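Local atomic coordinates of putative ABC transporter, periplasmic binding protein, amino acid (Neisseria gonorrhoeae, PDB entry 2YJP), a protein that binds L-cysteine, held here between its two lobes, and probably delivers it to an ABC transporter as the periplasmic solute receptor. Residues Leu215-Ala220 / Phe226-Gly231; Glu196-Leu201 / Val207-Asp212; Asp176-Lys181 / Gly231-Ala236; Leu103-Asn108 / Lys190-Thr195; Ala269-Thr274 / Val283-Leu288. The protein carries 1 engineered substitution. All coordinates share one frame; numbering follows the deposited sequence.

Contact 1 (Leu215-Ala220 / Phe226-Gly231); sequences LLWAWA and FEVAIG
Val228 lays its CG2 methyl against the backbone and side chains of helix 213-222, 3.4 Å from Leu216 O and 3.6 Å from Leu216 CB. That methyl also meets Trp217 CD1 at 3.8 Å and Ala220 CB at 4.0 Å, filling the space among three helix residues. The torsions divide the work of the valine: CG1 lies anti to the backbone N (chi1 -170°) and approaches Leu216 CD1, while CG2, beside that N, faces the helix backbone. The Trp217 side chain crosses that of Val228 at about a right angle, touching it through CD1 and NE1. Its NE1 donates in the ring plane to water 1, which in turn donates to Val228 O 2.7 Å away, so a single water joins helix and strand where direct polar contact is lacking. At the other end Trp219 sends CH2 over one face of the Phe226 ring, offset toward the rim, with Phe226 CD2 3.6 Å from Trp219 CH2. The two ring planes meet obliquely at 51°. Leu201 of helix 194-202 touches both of these aromatics. Helix and strand run nearly antiparallel, their short axes 8.1 Å apart, and the strand pairs with strand 142-151. This is the layered alpha/beta packing of a helix against its following strand, here on the outer side of one lobe of a family 3 solute-binding protein.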
# COMPACT_ATOMS: atom_id res chain seq x y z
N LEU A 215 2.81 6.71 4.19
CA LEU A 215 2.98 7.37 2.92
C LEU A 215 3.13 8.88 3.15
O LEU A 215 4.03 9.51 2.60
CB LEU A 215 1.78 7.10 1.98
CG LEU A 215 1.84 7.85 0.65
CD1 LEU A 215 3.12 7.45 -0.15
CD2 LEU A 215 0.59 7.56 -0.15
N LEU A 216 2.24 9.46 3.96
CA LEU A 216 2.23 10.93 4.13
C LEU A 216 3.52 11.45 4.78
O LEU A 216 4.04 12.50 4.39
CB LEU A 216 1.03 11.36 4.96
CG LEU A 216 -0.38 11.06 4.44
CD1 LEU A 216 -1.41 11.78 5.36
CD2 LEU A 216 -0.55 11.49 2.99
N TRP A 217 4.06 10.70 5.75
CA TRP A 217 5.36 11.07 6.31
C TRP A 217 6.45 11.05 5.21
O TRP A 217 7.31 11.93 5.19
CB TRP A 217 5.76 10.17 7.47
CG TRP A 217 4.78 10.21 8.68
CD1 TRP A 217 4.12 11.32 9.18
CD2 TRP A 217 4.45 9.12 9.56
NE1 TRP A 217 3.37 10.96 10.29
CE2 TRP A 217 3.54 9.63 10.54
CE3 TRP A 217 4.79 7.77 9.60
CZ2 TRP A 217 2.98 8.81 11.57
CZ3 TRP A 217 4.23 6.95 10.63
CH2 TRP A 217 3.33 7.49 11.59
N ALA A 218 6.40 10.08 4.31
CA ALA A 218 7.48 9.91 3.30
C ALA A 218 7.38 11.01 2.25
O ALA A 218 8.40 11.56 1.78
CB ALA A 218 7.39 8.53 2.63
N TRP A 219 6.13 11.32 1.89
CA TRP A 219 5.88 12.38 0.95
C TRP A 219 6.27 13.76 1.54
O TRP A 219 6.90 14.56 0.87
CB TRP A 219 4.43 12.34 0.49
CG TRP A 219 4.15 13.36 -0.57
CD1 TRP A 219 4.42 13.24 -1.90
CD2 TRP A 219 3.59 14.65 -0.38
NE1 TRP A 219 4.01 14.39 -2.57
CE2 TRP A 219 3.50 15.27 -1.65
CE3 TRP A 219 3.09 15.34 0.73
CZ2 TRP A 219 2.98 16.58 -1.83
CZ3 TRP A 219 2.51 16.62 0.54
CH2 TRP A 219 2.50 17.23 -0.73
N ALA A 220 5.87 14.06 2.78
CA ALA A 220 6.09 15.38 3.40
C ALA A 220 7.58 15.68 3.60
O ALA A 220 8.04 16.85 3.54
CB ALA A 220 5.32 15.47 4.77
N PHE A 226 4.41 21.15 3.42
CA PHE A 226 3.33 20.38 3.98
C PHE A 226 3.72 19.68 5.27
O PHE A 226 4.91 19.34 5.48
CB PHE A 226 2.83 19.40 2.94
CG PHE A 226 2.27 20.11 1.72
CD1 PHE A 226 0.93 20.51 1.70
CD2 PHE A 226 3.12 20.44 0.67
CE1 PHE A 226 0.41 21.23 0.60
CE2 PHE A 226 2.64 21.17 -0.45
CZ PHE A 226 1.26 21.57 -0.50
N GLU A 227 2.74 19.52 6.16
CA GLU A 227 2.96 18.70 7.34
C GLU A 227 1.82 17.72 7.56
O GLU A 227 0.64 17.99 7.18
CB GLU A 227 3.18 19.56 8.60
CG GLU A 227 2.00 20.41 9.06
CD GLU A 227 2.34 21.32 10.23
OE1 GLU A 227 3.52 21.53 10.58
OE2 GLU A 227 1.46 21.92 10.83
N VAL A 228 2.17 16.59 8.16
CA VAL A 228 1.14 15.62 8.53
C VAL A 228 0.56 16.04 9.91
O VAL A 228 0.94 15.53 10.96
CB VAL A 228 1.66 14.20 8.44
CG1 VAL A 228 0.47 13.23 8.59
CG2 VAL A 228 2.46 13.97 7.07
N ALA A 229 -0.34 17.01 9.88
CA ALA A 229 -0.85 17.65 11.11
C ALA A 229 -1.89 16.84 11.85
O ALA A 229 -2.14 17.11 13.02
CB ALA A 229 -1.35 19.04 10.83
N ILE A 230 -2.49 15.87 11.17
CA ILE A 230 -3.17 14.73 11.82
C ILE A 230 -2.41 13.43 11.57
O ILE A 230 -2.56 12.89 10.47
CB ILE A 230 -4.65 14.57 11.30
CG1 ILE A 230 -5.41 15.88 11.49
CG2 ILE A 230 -5.37 13.41 12.04
CD1 ILE A 230 -6.77 15.92 10.82
N GLY A 231 -1.62 12.94 12.56
CA GLY A 231 -0.79 11.76 12.36
C GLY A 231 -1.54 10.45 12.33
O GLY A 231 -1.05 9.46 11.77
O HOH W 1 2.26 13.37 11.84

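Contact 2 (Glu196-Leu201 / Val207-Asp212); sequences ETFDAL and VALAHD. With ZN (zinc ion), chain J; CYS (cysteine), chain D.
Leu209 sends its CD1 methyl into helix 194-202 between Thr197 and Phe198. Leu209 CD1 presses on Thr197 CG2 at 3.4 Å, tighter than usual for two carbons, and covers one face of the Phe198 ring in a CH-pi contact, 3.8 Å from the centroid. An extended side chain (chi1 180°, chi2 167°) carries the methyl that far from the strand. One turn further along the helix, Leu201 CD1 rests 3.8 Å from Ala208 CA, and its CD2 turns to Leu209 CB. Thr197 keeps its hydroxyl on Gln193 O, leaving CG2 for the leucine. Further along the strand, His211 is fixed in rotation from two sides: its ND1 accepts from Asp212 N at 2.9 Å in the ring plane, and NE2 is hydrogen-bonded to Asn194 OD1 at the head of the same helix. The imidazole therefore offers its edge to the bound cysteine, with His211 CE1 3.7 Å from the ligand CB. Asp212 OD2 receives the ligand ammonium N at 2.7 Å and also pairs with Lys65. On the outer side of the helix, Glu196 OE2 binds a zinc ion at 1.9 Å, alongside waters 2 and 3. Helix 194-202 is the connection of a beta-alpha-beta crossover from strand 187-191 to strand 208-212, passing over strand 166-170, and the strand's end delivers His211 and Asp212 to the cysteine pocket.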
# COMPACT_ATOMS: atom_id res chain seq x y z
N GLU A 196 -1.47 12.06 -9.30
CA GLU A 196 -2.55 13.04 -9.50
C GLU A 196 -3.02 13.62 -8.17
O GLU A 196 -3.19 14.85 -8.06
CB GLU A 196 -3.79 12.47 -10.18
CG GLU A 196 -3.66 12.07 -11.61
CD GLU A 196 -4.94 11.29 -12.05
OE1 GLU A 196 -5.41 10.33 -11.31
OE2 GLU A 196 -5.47 11.64 -13.15
N THR A 197 -3.23 12.75 -7.19
CA THR A 197 -3.80 13.19 -5.92
C THR A 197 -2.88 14.20 -5.18
O THR A 197 -3.32 15.26 -4.72
CB THR A 197 -4.10 11.98 -5.02
OG1 THR A 197 -4.89 11.04 -5.76
CG2 THR A 197 -4.88 12.42 -3.77
N PHE A 198 -1.61 13.89 -5.12
CA PHE A 198 -0.69 14.78 -4.47
C PHE A 198 -0.45 16.05 -5.33
O PHE A 198 -0.32 17.13 -4.77
CB PHE A 198 0.60 14.07 -4.15
CG PHE A 198 0.49 13.13 -3.03
CD1 PHE A 198 0.63 13.56 -1.69
CD2 PHE A 198 0.24 11.77 -3.27
CE1 PHE A 198 0.53 12.68 -0.64
CE2 PHE A 198 0.16 10.86 -2.19
CZ PHE A 198 0.33 11.31 -0.88
N ASP A 199 -0.39 15.92 -6.66
CA ASP A 199 -0.36 17.08 -7.53
C ASP A 199 -1.59 17.97 -7.27
O ASP A 199 -1.47 19.17 -7.27
CB ASP A 199 -0.31 16.75 -9.05
CG ASP A 199 1.07 16.23 -9.52
OD1 ASP A 199 2.12 16.46 -8.83
OD2 ASP A 199 1.13 15.59 -10.63
N ALA A 200 -2.76 17.40 -7.07
CA ALA A 200 -3.90 18.28 -6.86
C ALA A 200 -3.74 19.04 -5.54
O ALA A 200 -4.30 20.13 -5.37
CB ALA A 200 -5.19 17.51 -6.88
N LEU A 201 -2.97 18.48 -4.62
CA LEU A 201 -2.81 19.12 -3.31
C LEU A 201 -1.84 20.27 -3.47
O LEU A 201 -2.13 21.42 -3.04
CB LEU A 201 -2.41 18.10 -2.23
CG LEU A 201 -2.08 18.76 -0.87
CD1 LEU A 201 -3.35 19.18 -0.15
CD2 LEU A 201 -1.22 17.83 -0.04
N VAL A 207 -7.83 21.46 0.55
CA VAL A 207 -7.13 22.06 1.69
C VAL A 207 -6.26 21.04 2.40
O VAL A 207 -5.42 21.46 3.19
CB VAL A 207 -8.10 22.67 2.73
CG1 VAL A 207 -8.96 23.71 2.07
CG2 VAL A 207 -8.98 21.61 3.33
N ALA A 208 -6.44 19.74 2.09
CA ALA A 208 -5.77 18.63 2.75
C ALA A 208 -5.94 17.33 1.95
O ALA A 208 -6.80 17.24 1.05
CB ALA A 208 -6.32 18.42 4.15
N LEU A 209 -5.16 16.31 2.31
CA LEU A 209 -5.20 15.05 1.64
C LEU A 209 -5.04 13.95 2.68
O LEU A 209 -4.14 14.00 3.52
CB LEU A 209 -4.09 15.00 0.60
CG LEU A 209 -3.91 13.76 -0.26
CD1 LEU A 209 -2.96 14.01 -1.44
CD2 LEU A 209 -3.41 12.54 0.61
N ALA A 210 -5.91 12.96 2.64
CA ALA A 210 -5.87 11.87 3.59
C ALA A 210 -5.38 10.58 2.91
O ALA A 210 -5.76 10.30 1.76
CB ALA A 210 -7.25 11.67 4.19
N HIS A 211 -4.58 9.81 3.65
CA HIS A 211 -3.96 8.56 3.13
C HIS A 211 -3.28 7.83 4.30
O HIS A 211 -3.33 8.30 5.45
CB HIS A 211 -2.86 8.91 2.09
CG HIS A 211 -2.80 7.96 0.93
ND1 HIS A 211 -2.79 6.59 1.09
CD2 HIS A 211 -2.73 8.18 -0.40
CE1 HIS A 211 -2.73 6.01 -0.09
NE2 HIS A 211 -2.68 6.95 -1.02
N ASP A 212 -2.61 6.70 3.99
CA ASP A 212 -1.81 5.95 4.95
C ASP A 212 -0.82 6.94 5.55
O ASP A 212 -0.15 7.65 4.81
CB ASP A 212 -1.03 4.78 4.24
CG ASP A 212 -1.93 3.60 3.88
OD1 ASP A 212 -3.13 3.63 4.26
OD2 ASP A 212 -1.45 2.59 3.20
ZN ZN J . -7.17 10.97 -13.81
N CYS D . -2.98 0.61 2.16
CA CYS D . -4.16 1.45 1.84
C CYS D . -5.21 0.60 1.12
O CYS D . -5.00 -0.63 0.94
CB CYS D . -3.79 2.63 0.95
SG CYS D . -2.98 2.18 -0.60
OXT CYS D . -6.25 1.16 0.73
O HOH W 2 -8.59 10.26 -11.97
O HOH W 3 -7.98 13.07 -14.82

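Contact 3 (Asp176-Lys181 / Gly231-Ala236); sequences DAFFTK and GNLGPA
Leu233 points its CD1 methyl at a pair of phenylalanine rings on helix 174-182, equally near to both: 3.9 Å from Phe178 CE2 and 3.9 Å from Phe179 CE2. It crosses the Phe179 side chain at about a right angle but comes slantwise to Phe178, whose CE2 also approaches Leu233 CD2. Between themselves the rings are turned, so that the Phe178 edge carries CD2 3.7 Å above the plane of Phe179, toward the rim of that face. Different first torsions bring two consecutive helix residues to one methyl. Phe178 CG stands anti to its backbone N (chi1 -179°), whereas Phe179 CG lies beside its own (chi1 -83°) and swings toward the leucine only at the ring's far end. His183, a zinc ligand together with Glu185, meets both rings, and Met159 touches Phe179 as well as Leu233.

Short-range bonds shape the backbone of both segments. Asn232 OD1 accepts from Gly234 N at 2.7 Å, the donor standing above the carbonyl plane; this Asx turn bends the chain just where Leu233 projects. On the helix, Asp176 O takes Thr180 N and Thr180 OG1 from opposite faces of its plane, the hydroxyl bond being 2.8 Å. Asp176 itself is tied by a salt bridge to Lys190. The contact packs the loop joining strands 226-230 and 237-244 against the helix of the 166-170 to 187-191 beta-alpha-beta crossover, within one lobe of the periplasmic binding protein fold.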
# COMPACT_ATOMS: atom_id res chain seq x y z
N ASP A 176 -10.32 6.93 1.48
CA ASP A 176 -11.57 7.15 0.75
C ASP A 176 -12.71 6.45 1.49
O ASP A 176 -13.74 7.07 1.76
CB ASP A 176 -11.39 6.55 -0.67
CG ASP A 176 -12.61 6.70 -1.56
OD1 ASP A 176 -13.63 7.34 -1.17
OD2 ASP A 176 -12.53 6.14 -2.67
N ALA A 177 -12.53 5.17 1.84
CA ALA A 177 -13.62 4.42 2.51
C ALA A 177 -13.95 4.99 3.93
O ALA A 177 -15.10 5.17 4.32
CB ALA A 177 -13.28 2.94 2.61
N PHE A 178 -12.91 5.33 4.65
CA PHE A 178 -13.08 5.91 5.96
C PHE A 178 -13.94 7.20 6.00
O PHE A 178 -14.90 7.28 6.77
CB PHE A 178 -11.72 6.20 6.57
CG PHE A 178 -11.79 6.80 7.95
CD1 PHE A 178 -12.14 6.01 9.05
CD2 PHE A 178 -11.49 8.14 8.17
CE1 PHE A 178 -12.20 6.54 10.37
CE2 PHE A 178 -11.53 8.68 9.48
CZ PHE A 178 -11.91 7.87 10.58
N PHE A 179 -13.59 8.18 5.18
CA PHE A 179 -14.30 9.47 5.11
C PHE A 179 -15.71 9.32 4.54
O PHE A 179 -16.63 9.88 5.07
CB PHE A 179 -13.45 10.49 4.33
CG PHE A 179 -12.43 11.13 5.20
CD1 PHE A 179 -12.78 12.20 6.02
CD2 PHE A 179 -11.16 10.62 5.29
CE1 PHE A 179 -11.86 12.76 6.87
CE2 PHE A 179 -10.24 11.17 6.13
CZ PHE A 179 -10.56 12.24 6.91
N THR A 180 -15.87 8.54 3.48
CA THR A 180 -17.16 8.19 2.97
C THR A 180 -18.09 7.58 4.07
O THR A 180 -19.27 7.95 4.16
CB THR A 180 -17.01 7.18 1.81
OG1 THR A 180 -16.27 7.80 0.78
CG2 THR A 180 -18.34 6.77 1.28
N LYS A 181 -17.58 6.66 4.87
CA LYS A 181 -18.40 5.98 5.85
C LYS A 181 -18.54 6.79 7.16
O LYS A 181 -19.67 6.97 7.69
CB LYS A 181 -17.79 4.60 6.13
CG LYS A 181 -18.77 3.60 6.71
CD LYS A 181 -18.51 3.32 8.20
CE LYS A 181 -19.73 2.58 8.85
N GLY A 231 -1.62 12.94 12.56
CA GLY A 231 -0.79 11.76 12.36
C GLY A 231 -1.54 10.45 12.33
O GLY A 231 -1.05 9.46 11.77
N ASN A 232 -2.72 10.44 12.96
CA ASN A 232 -3.39 9.18 13.26
C ASN A 232 -4.90 9.40 13.41
O ASN A 232 -5.36 10.19 14.23
CB ASN A 232 -2.77 8.58 14.55
CG ASN A 232 -3.41 7.27 14.96
OD1 ASN A 232 -4.58 7.25 15.36
ND2 ASN A 232 -2.65 6.17 14.89
N LEU A 233 -5.69 8.70 12.61
CA LEU A 233 -7.15 8.78 12.64
C LEU A 233 -7.74 7.54 13.30
O LEU A 233 -8.94 7.25 13.13
CB LEU A 233 -7.69 8.86 11.21
CG LEU A 233 -7.56 10.13 10.38
CD1 LEU A 233 -7.86 9.88 8.90
CD2 LEU A 233 -8.54 11.22 10.91
N GLY A 234 -6.94 6.79 14.07
CA GLY A 234 -7.43 5.59 14.73
C GLY A 234 -6.39 4.46 14.70
O GLY A 234 -5.32 4.62 14.08
N PRO A 235 -6.70 3.30 15.35
CA PRO A 235 -5.75 2.17 15.41
C PRO A 235 -5.28 1.71 14.07
O PRO A 235 -6.03 1.70 13.06
CB PRO A 235 -6.55 1.04 16.09
CG PRO A 235 -7.65 1.76 16.90
CD PRO A 235 -8.00 2.98 16.01
N ALA A 236 -4.02 1.30 14.07
CA ALA A 236 -3.38 0.67 12.91
C ALA A 236 -4.11 -0.59 12.37
O ALA A 236 -4.68 -1.35 13.11
CB ALA A 236 -1.96 0.39 13.24

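Contact 4 (Leu103-Asn108 / Lys190-Thr195); sequences LTEAAN and KFDQNT. With ZN (zinc ion), chain G.
The carboxylates of Glu105 and Asp192 converge on one zinc ion with their planes 60° apart. Glu105 chelates the metal unevenly, with OE2 at 2.1 Å from the zinc and OE1 at 2.5 Å. Asp192 gives a single oxygen, OD2, at 2.0 Å from the zinc, while its OD1 is turned aside, 3.9 Å away from the ion. The two acids approach obliquely, and the nearest direct touch between them is from Glu105 OE2 to Asp192 CB at 3.5 Å. An extended glutamate chain beyond CG (chi2 -178°) lets the carboxylate reach across to the opposite segment. The positive metal probably offsets the repulsion expected of two carboxylates so near each other and draws them into the ionised form.

Beside the metal site, two waters link the backbones. Water 4 accepts from Ala106 N at 2.7 Å and water 5 from Ala107 N at 2.9 Å, and both donate to Asp192 O. That carbonyl thus serves as the shared acceptor of the bridge, with a further weak bond from Asn170 ND2. Asn108 N bonds Glu105 O and so closes the turn that presents these backbone amides.

Segment 103-108 leaves the sheet containing strand 99-103, and segment 190-195 leaves strand 187-191 of the other sheet. Zinc and waters therefore span the cleft between the two lobes, and the Ala106 side chain comes within about 5 Å of the bound cysteine (nearest atoms), a bridge consistent with the closed, ligand-holding state of the periplasmic binding protein fold.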
# COMPACT_ATOMS: atom_id res chain seq x y z
N LEU A 103 1.30 -2.86 -12.82
CA LEU A 103 1.01 -1.66 -12.08
C LEU A 103 -0.49 -1.57 -11.86
O LEU A 103 -1.29 -1.68 -12.81
CB LEU A 103 1.55 -0.41 -12.78
CG LEU A 103 3.06 -0.34 -13.00
CD1 LEU A 103 3.50 1.05 -13.59
CD2 LEU A 103 3.89 -0.71 -11.78
N THR A 104 -0.87 -1.38 -10.61
CA THR A 104 -2.27 -1.44 -10.27
C THR A 104 -2.70 -0.17 -9.56
O THR A 104 -2.12 0.12 -8.53
CB THR A 104 -2.50 -2.64 -9.29
OG1 THR A 104 -1.93 -3.83 -9.85
CG2 THR A 104 -3.98 -2.93 -9.11
N GLU A 105 -3.70 0.57 -10.05
CA GLU A 105 -4.42 1.59 -9.21
C GLU A 105 -5.04 1.00 -7.92
O GLU A 105 -5.43 -0.19 -7.89
CB GLU A 105 -5.56 2.25 -9.97
CG GLU A 105 -5.11 2.85 -11.32
CD GLU A 105 -6.21 3.56 -12.10
OE1 GLU A 105 -7.40 3.35 -11.82
OE2 GLU A 105 -5.88 4.37 -13.01
N ALA A 106 -5.19 1.83 -6.89
CA ALA A 106 -5.82 1.36 -5.63
C ALA A 106 -7.15 0.73 -5.92
O ALA A 106 -7.40 -0.37 -5.42
CB ALA A 106 -5.99 2.48 -4.59
N ALA A 107 -7.98 1.40 -6.72
CA ALA A 107 -9.33 0.92 -7.02
C ALA A 107 -9.40 -0.38 -7.84
O ALA A 107 -10.46 -0.95 -7.94
CB ALA A 107 -10.17 2.02 -7.72
N ASN A 108 -8.29 -0.85 -8.41
CA ASN A 108 -8.34 -2.00 -9.33
C ASN A 108 -7.84 -3.27 -8.69
O ASN A 108 -7.89 -4.35 -9.32
CB ASN A 108 -7.48 -1.76 -10.59
CG ASN A 108 -8.15 -0.83 -11.59
OD1 ASN A 108 -9.34 -0.59 -11.49
ND2 ASN A 108 -7.39 -0.30 -12.51
N LYS A 190 -11.69 12.90 -5.56
CA LYS A 190 -10.97 11.63 -5.70
C LYS A 190 -10.21 11.56 -7.05
O LYS A 190 -10.69 12.01 -8.07
CB LYS A 190 -11.94 10.46 -5.56
CG LYS A 190 -12.99 10.66 -4.51
CD LYS A 190 -13.74 9.37 -4.18
CE LYS A 190 -14.93 9.68 -3.25
NZ LYS A 190 -15.67 8.47 -2.75
N PHE A 191 -8.99 11.00 -7.03
CA PHE A 191 -8.22 10.82 -8.25
C PHE A 191 -7.78 9.37 -8.28
O PHE A 191 -7.48 8.81 -7.21
CB PHE A 191 -6.99 11.73 -8.20
CG PHE A 191 -7.32 13.20 -8.31
CD1 PHE A 191 -7.44 13.81 -9.57
CD2 PHE A 191 -7.55 13.95 -7.17
CE1 PHE A 191 -7.78 15.17 -9.67
CE2 PHE A 191 -7.90 15.30 -7.26
CZ PHE A 191 -8.00 15.91 -8.48
N ASP A 192 -7.74 8.76 -9.45
CA ASP A 192 -7.31 7.33 -9.63
C ASP A 192 -5.90 7.02 -9.09
O ASP A 192 -5.69 6.01 -8.46
CB ASP A 192 -7.38 6.94 -11.10
CG ASP A 192 -8.83 6.76 -11.62
OD1 ASP A 192 -9.73 7.00 -10.82
OD2 ASP A 192 -9.09 6.34 -12.80
N GLN A 193 -4.94 7.92 -9.33
CA GLN A 193 -3.54 7.71 -9.11
C GLN A 193 -2.98 8.56 -7.97
O GLN A 193 -3.46 9.72 -7.77
CB GLN A 193 -2.80 8.10 -10.37
CG GLN A 193 -3.30 7.39 -11.58
CD GLN A 193 -2.41 7.70 -12.83
OE1 GLN A 193 -1.19 7.61 -12.76
NE2 GLN A 193 -3.04 8.05 -13.95
N ASN A 194 -1.93 8.08 -7.29
CA ASN A 194 -1.33 8.88 -6.23
C ASN A 194 -0.73 10.18 -6.73
O ASN A 194 -0.92 11.18 -6.10
CB ASN A 194 -0.31 8.10 -5.34
CG ASN A 194 -1.01 7.02 -4.47
OD1 ASN A 194 -1.89 7.36 -3.68
ND2 ASN A 194 -0.68 5.72 -4.69
N THR A 195 0.03 10.13 -7.81
CA THR A 195 0.67 11.30 -8.39
C THR A 195 -0.35 12.40 -8.67
O THR A 195 -0.15 13.52 -8.27
CB THR A 195 1.42 10.94 -9.68
OG1 THR A 195 2.44 9.98 -9.33
CG2 THR A 195 2.14 12.20 -10.27
ZN ZN G . -7.75 5.08 -13.57
O HOH W 4 -3.86 4.14 -6.76
O HOH W 5 -7.34 4.14 -7.52

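Contact 5 (Ala269-Thr274 / Val283-Leu288); sequences AAYEKT and VKPEAL
Tyr271 extends from helix 266-274 to Pro285, joining that helix to the short, weakly bonded C-terminal helix 285-288 in the tail of the bilobal periplasmic binding protein fold. Its CB leaves the helix toward the tail with an unusual first torsion (chi1 149°). From there the ring runs alongside the proline, one face turned to it. CD2 is at the margin of the touch, CE2 comes within 3.7 Å of Pro285 CB, and CZ is the nearest ring atom, 3.6 Å from the same carbon. Pro285 CB stands over one face in a CH-pi contact, 3.9 Å from the Tyr271 ring centroid and 23° off the normal. On the other flank CE1 looks at Pro285 CA, and at the ring edge, near its plane, meets Leu288 CD1 at 4.3 Å. Leu276 also packs on the tyrosine. Ala270 and Thr274 of the same helix rest on helix 80-93, while Val283 and Leu288 touch helix 213-222, so Tyr271 ties together parts that lean on different helices. At the tip, OH lies 3.4 Å from Pro285 CD and donates to water 6 at 2.7 Å, and water 6 passes a hydrogen bond on to Val283 O.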
# COMPACT_ATOMS: atom_id res chain seq x y z
N ALA A 269 15.32 -7.24 6.47
CA ALA A 269 16.19 -6.77 5.37
C ALA A 269 15.46 -5.84 4.37
O ALA A 269 15.96 -4.75 4.01
CB ALA A 269 16.92 -7.96 4.67
N ALA A 270 14.26 -6.24 3.96
CA ALA A 270 13.44 -5.38 3.10
C ALA A 270 13.14 -4.01 3.75
O ALA A 270 13.15 -3.00 3.08
CB ALA A 270 12.14 -6.10 2.74
N TYR A 271 12.90 -3.97 5.06
CA TYR A 271 12.59 -2.71 5.76
C TYR A 271 13.86 -1.84 5.78
O TYR A 271 13.82 -0.65 5.54
CB TYR A 271 12.04 -2.98 7.20
CG TYR A 271 12.39 -1.91 8.20
CD1 TYR A 271 11.58 -0.80 8.40
CD2 TYR A 271 13.56 -2.00 8.94
CE1 TYR A 271 11.97 0.24 9.32
CE2 TYR A 271 13.93 -1.02 9.84
CZ TYR A 271 13.15 0.10 10.04
OH TYR A 271 13.58 1.02 10.97
N GLU A 272 15.00 -2.46 6.07
CA GLU A 272 16.28 -1.77 6.12
C GLU A 272 16.66 -1.20 4.76
O GLU A 272 17.19 -0.12 4.70
CB GLU A 272 17.41 -2.69 6.62
CG GLU A 272 17.46 -2.73 8.14
CD GLU A 272 18.27 -3.88 8.68
OE1 GLU A 272 18.99 -4.53 7.88
OE2 GLU A 272 18.17 -4.15 9.91
N LYS A 273 16.34 -1.92 3.68
CA LYS A 273 16.67 -1.45 2.35
C LYS A 273 15.78 -0.31 1.89
O LYS A 273 16.25 0.62 1.26
CB LYS A 273 16.63 -2.59 1.35
CG LYS A 273 17.00 -2.18 -0.06
CD LYS A 273 16.86 -3.37 -1.02
CE LYS A 273 17.25 -3.00 -2.45
NZ LYS A 273 17.30 -4.21 -3.32
N THR A 274 14.50 -0.35 2.21
CA THR A 274 13.59 0.57 1.53
C THR A 274 12.89 1.59 2.44
O THR A 274 12.44 2.64 1.95
CB THR A 274 12.47 -0.22 0.77
OG1 THR A 274 11.61 -0.85 1.72
CG2 THR A 274 13.05 -1.26 -0.26
N VAL A 283 10.65 6.44 13.06
CA VAL A 283 9.66 5.39 13.11
C VAL A 283 10.36 4.06 13.38
O VAL A 283 11.07 3.53 12.50
CB VAL A 283 8.90 5.31 11.78
CG1 VAL A 283 7.91 4.15 11.80
CG2 VAL A 283 8.20 6.64 11.46
N LYS A 284 10.14 3.51 14.57
CA LYS A 284 10.70 2.19 14.97
C LYS A 284 10.19 1.08 14.07
O LYS A 284 9.03 1.09 13.64
CB LYS A 284 10.38 1.91 16.43
CG LYS A 284 10.92 3.02 17.34
CD LYS A 284 10.87 2.69 18.84
CE LYS A 284 11.61 3.81 19.59
NZ LYS A 284 11.55 3.69 21.10
N PRO A 285 11.05 0.10 13.75
CA PRO A 285 10.61 -1.01 12.87
C PRO A 285 9.44 -1.80 13.43
O PRO A 285 8.63 -2.33 12.66
CB PRO A 285 11.85 -1.92 12.76
CG PRO A 285 12.92 -1.32 13.66
CD PRO A 285 12.51 0.09 14.01
N GLU A 286 9.32 -1.91 14.74
CA GLU A 286 8.19 -2.61 15.32
C GLU A 286 6.90 -1.83 15.21
O GLU A 286 5.85 -2.40 15.45
CB GLU A 286 8.41 -3.07 16.79
CG GLU A 286 9.26 -2.20 17.74
CD GLU A 286 10.71 -1.95 17.28
OE1 GLU A 286 11.08 -2.38 16.22
OE2 GLU A 286 11.51 -1.30 17.98
N ALA A 287 6.96 -0.54 14.87
CA ALA A 287 5.75 0.23 14.57
C ALA A 287 5.27 -0.04 13.15
O ALA A 287 4.11 0.18 12.86
CB ALA A 287 5.95 1.76 14.78
N LEU A 288 6.13 -0.52 12.26
CA LEU A 288 5.69 -0.74 10.88
C LEU A 288 5.49 -2.20 10.60
O LEU A 288 4.56 -2.59 9.92
CB LEU A 288 6.69 -0.17 9.87
CG LEU A 288 6.66 1.32 9.56
CD1 LEU A 288 8.03 1.88 9.17
CD2 LEU A 288 5.68 1.66 8.47
O HOH W 6 12.60 3.47 10.49

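How the contacts relate
Contacts 1, 2 and 4 reach the same mixed sheet. Contact 4, although it spans the cleft, shares helix 194-202 with contact 2, their centres about 12 Å apart. Strand 208-212 runs directly into helix 213-222, so contacts 2 and 1 follow in series, centres about 10 Å apart, with Trp219 packed on Phe198. Both lie within the loop closed by contact 3, whose helix leads into strand 187-191 of contact 4; contacts 3 and 4 cross along the chain and meet in the Asp176-Lys190 salt bridge. Contact 5, last in sequence, touches contact 1 through Val283, its centre about 25 Å from that of contact 4. His211 bonds Asn194, so the shared helix connects the pocket strand with the lobe-bridging segment.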